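Local coordinates for protein esterase (uncultured bacterium pCosCE1, PDB 7ATL) that probably hydrolyses carboxylic esters as a family VIII carboxylesterase of the beta-lactamase clan, with promiscuous acyltransferase activity, at residues V29-A33 / A271-L275. Residues are numbered along the deposited sequence; the frame is centred on the assembly and turned at random.
Sequences VVLIA and ADDVL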
ATOM      1  N   VAL A  29      -4.750  -8.494  12.626  1.00 29.55           N
ATOM      2  CA  VAL A  29      -3.850  -7.885  13.636  1.00 29.12           C
ATOM      3  C   VAL A  29      -4.044  -6.372  13.560  1.00 29.27           C
ATOM      4  O   VAL A  29      -3.851  -5.832  12.471  1.00 32.22           O
ATOM      5  CB  VAL A  29      -2.399  -8.290  13.368  1.00 29.19           C
ATOM      6  CG1 VAL A  29      -1.456  -7.640  14.368  1.00 31.60           C
ATOM      7  CG2 VAL A  29      -2.255  -9.798  13.371  1.00 29.85           C
ATOM      8  N   VAL A  30      -4.460  -5.742  14.655  1.00 29.85           N
ATOM      9  CA  VAL A  30      -4.720  -4.276  14.759  1.00 30.91           C
ATOM     10  C   VAL A  30      -3.815  -3.675  15.847  1.00 29.13           C
ATOM     11  O   VAL A  30      -3.886  -4.139  16.990  1.00 28.44           O
ATOM     12  CB  VAL A  30      -6.198  -3.991  15.066  1.00 31.43           C
ATOM     13  CG1 VAL A  30      -6.418  -2.521  15.366  1.00 30.74           C
ATOM     14  CG2 VAL A  30      -7.123  -4.456  13.952  1.00 31.86           C
ATOM     15  N   LEU A  31      -3.019  -2.670  15.490  1.00 29.17           N
ATOM     16  CA  LEU A  31      -2.079  -1.945  16.389  1.00 30.37           C
ATOM     17  C   LEU A  31      -2.454  -0.449  16.425  1.00 33.29           C
ATOM     18  O   LEU A  31      -2.751   0.151  15.351  1.00 33.57           O
ATOM     19  CB  LEU A  31      -0.651  -2.126  15.871  1.00 31.06           C
ATOM     20  CG  LEU A  31      -0.147  -3.562  15.699  1.00 33.68           C
ATOM     21  CD1 LEU A  31       1.333  -3.578  15.316  1.00 36.67           C
ATOM     22  CD2 LEU A  31      -0.351  -4.403  16.945  1.00 33.68           C
ATOM     23  N   ILE A  32      -2.471   0.156  17.611  1.00 31.63           N
ATOM     24  CA  ILE A  32      -2.710   1.618  17.778  1.00 30.54           C
ATOM     25  C   ILE A  32      -1.627   2.187  18.694  1.00 31.00           C
ATOM     26  O   ILE A  32      -1.409   1.616  19.789  1.00 30.97           O
ATOM     27  CB  ILE A  32      -4.120   1.909  18.318  1.00 30.01           C
ATOM     28  CG1 ILE A  32      -5.195   1.290  17.429  1.00 29.95           C
ATOM     29  CG2 ILE A  32      -4.315   3.407  18.502  1.00 30.98           C
ATOM     30  CD1 ILE A  32      -6.433   0.899  18.186  1.00 31.83           C
ATOM     31  N   ALA A  33      -0.980   3.263  18.237  1.00 30.50           N
ATOM     32  CA  ALA A  33       0.000   4.065  18.993  1.00 30.24           C
ATOM     33  C   ALA A  33      -0.593   5.452  19.230  1.00 29.29           C
ATOM     34  O   ALA A  33      -1.342   5.937  18.352  1.00 27.20           O
ATOM     35  CB  ALA A  33       1.294   4.145  18.221  1.00 31.60           C
ATOM     36  N   ALA A 271       2.495  -6.508  11.083  1.00 27.76           N
ATOM     37  CA  ALA A 271       1.821  -5.263  11.502  1.00 28.54           C
ATOM     38  C   ALA A 271       2.823  -4.333  12.208  1.00 29.35           C
ATOM     39  O   ALA A 271       2.823  -3.135  11.889  1.00 29.34           O
ATOM     40  CB  ALA A 271       0.634  -5.625  12.363  1.00 28.14           C
ATOM     41  N   ASP A 272       3.680  -4.853  13.091  1.00 30.65           N
ATOM     42  CA  ASP A 272       4.620  -4.018  13.891  1.00 29.98           C
ATOM     43  C   ASP A 272       5.619  -3.318  12.979  1.00 28.76           C
ATOM     44  O   ASP A 272       6.030  -2.193  13.342  1.00 32.56           O
ATOM     45  CB  ASP A 272       5.370  -4.810  14.964  1.00 30.74           C
ATOM     46  CG  ASP A 272       4.462  -5.055  16.149  1.00 33.25           C
ATOM     47  OD1 ASP A 272       4.297  -4.124  16.916  1.00 33.02           O
ATOM     48  OD2 ASP A 272       3.837  -6.138  16.224  1.00 38.96           O
ATOM     49  N   ASP A 273       6.034  -3.958  11.883  1.00 28.03           N
ATOM     50  CA  ASP A 273       6.957  -3.323  10.907  1.00 27.74           C
ATOM     51  C   ASP A 273       6.171  -2.183  10.252  1.00 25.88           C
ATOM     52  O   ASP A 273       6.700  -1.098  10.160  1.00 26.09           O
ATOM     53  CB  ASP A 273       7.588  -4.326   9.934  1.00 31.59           C
ATOM     54  CG  ASP A 273       8.748  -5.176  10.466  1.00 31.84           C
ATOM     55  OD1 ASP A 273       9.332  -4.850  11.525  1.00 31.77           O
ATOM     56  OD2 ASP A 273       9.072  -6.168   9.799  1.00 34.16           O
ATOM     57  N   VAL A 274       4.899  -2.376   9.930  1.00 26.26           N
ATOM     58  CA  VAL A 274       4.074  -1.315   9.280  1.00 25.81           C
ATOM     59  C   VAL A 274       3.892  -0.144  10.254  1.00 27.48           C
ATOM     60  O   VAL A 274       3.881   1.014   9.795  1.00 26.94           O
ATOM     61  CB  VAL A 274       2.726  -1.887   8.799  1.00 25.19           C
ATOM     62  CG1 VAL A 274       1.782  -0.816   8.260  1.00 24.77           C
ATOM     63  CG2 VAL A 274       2.941  -2.985   7.767  1.00 25.21           C
ATOM     64  N   LEU A 275       3.752  -0.421  11.549  1.00 28.83           N
ATOM     65  CA  LEU A 275       3.526   0.636  12.560  1.00 29.75           C
ATOM     66  C   LEU A 275       4.788   1.489  12.675  1.00 29.80           C
ATOM     67  O   LEU A 275       4.641   2.713  12.825  1.00 27.60           O
ATOM     68  CB  LEU A 275       3.160   0.018  13.908  1.00 33.37           C
ATOM     69  CG  LEU A 275       2.919   1.045  15.016  1.00 35.29           C
ATOM     70  CD1 LEU A 275       1.894   2.085  14.590  1.00 35.64           C
ATOM     71  CD2 LEU A 275       2.458   0.368  16.287  1.00 37.01           C
TER
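In the alpha/beta part of this beta-lactamase-type fold, helix 271-283 packs against one face of the antiparallel sheet, and its first turn meets strand 27-34 through V29, L31 and A33. Alternation along the strand sends these three side chains to the helix, while V30 and I32 point to the other face, where they touch Y372 and V380 of helix 372-381. The axes of the short segments 29-33 and 271-275 approach to 8.9 Å at 30° between their N-to-C directions, so alternate strand residues V29, L31 and A33 follow the helix from A271 to L275. A271 fits between two neighbours: its CB lies 3.5 Å from V29 CG1 and 3.7 Å from L31 CD1. With CG anti to its own carbonyl carbon (chi1 -56°), L31 extends across the start of the helix, where CD1 reaches 3.4 Å from D272 OD1, the two side chains crossing nearly at right angles. One turn on, L275, its CG anti to the backbone N, sets its two methyls against L31 and A33, CD2 approaching L31 CB at 4.0 Å and CD1 approaching A33 CB at 4.2 Å. No hydrogen bond joins the segments; apolar contact holds them together, and the A271 methyl meets V29 and L31 where V29 CA and A271 CA are 6.6 Å apart. The D272 carboxylate borders this apolar patch, yet its OD1 forms a salt bridge with R57, a residue L31 also touches, so the charge beside the leucine methyl is probably balanced at the edge of the apolar layer.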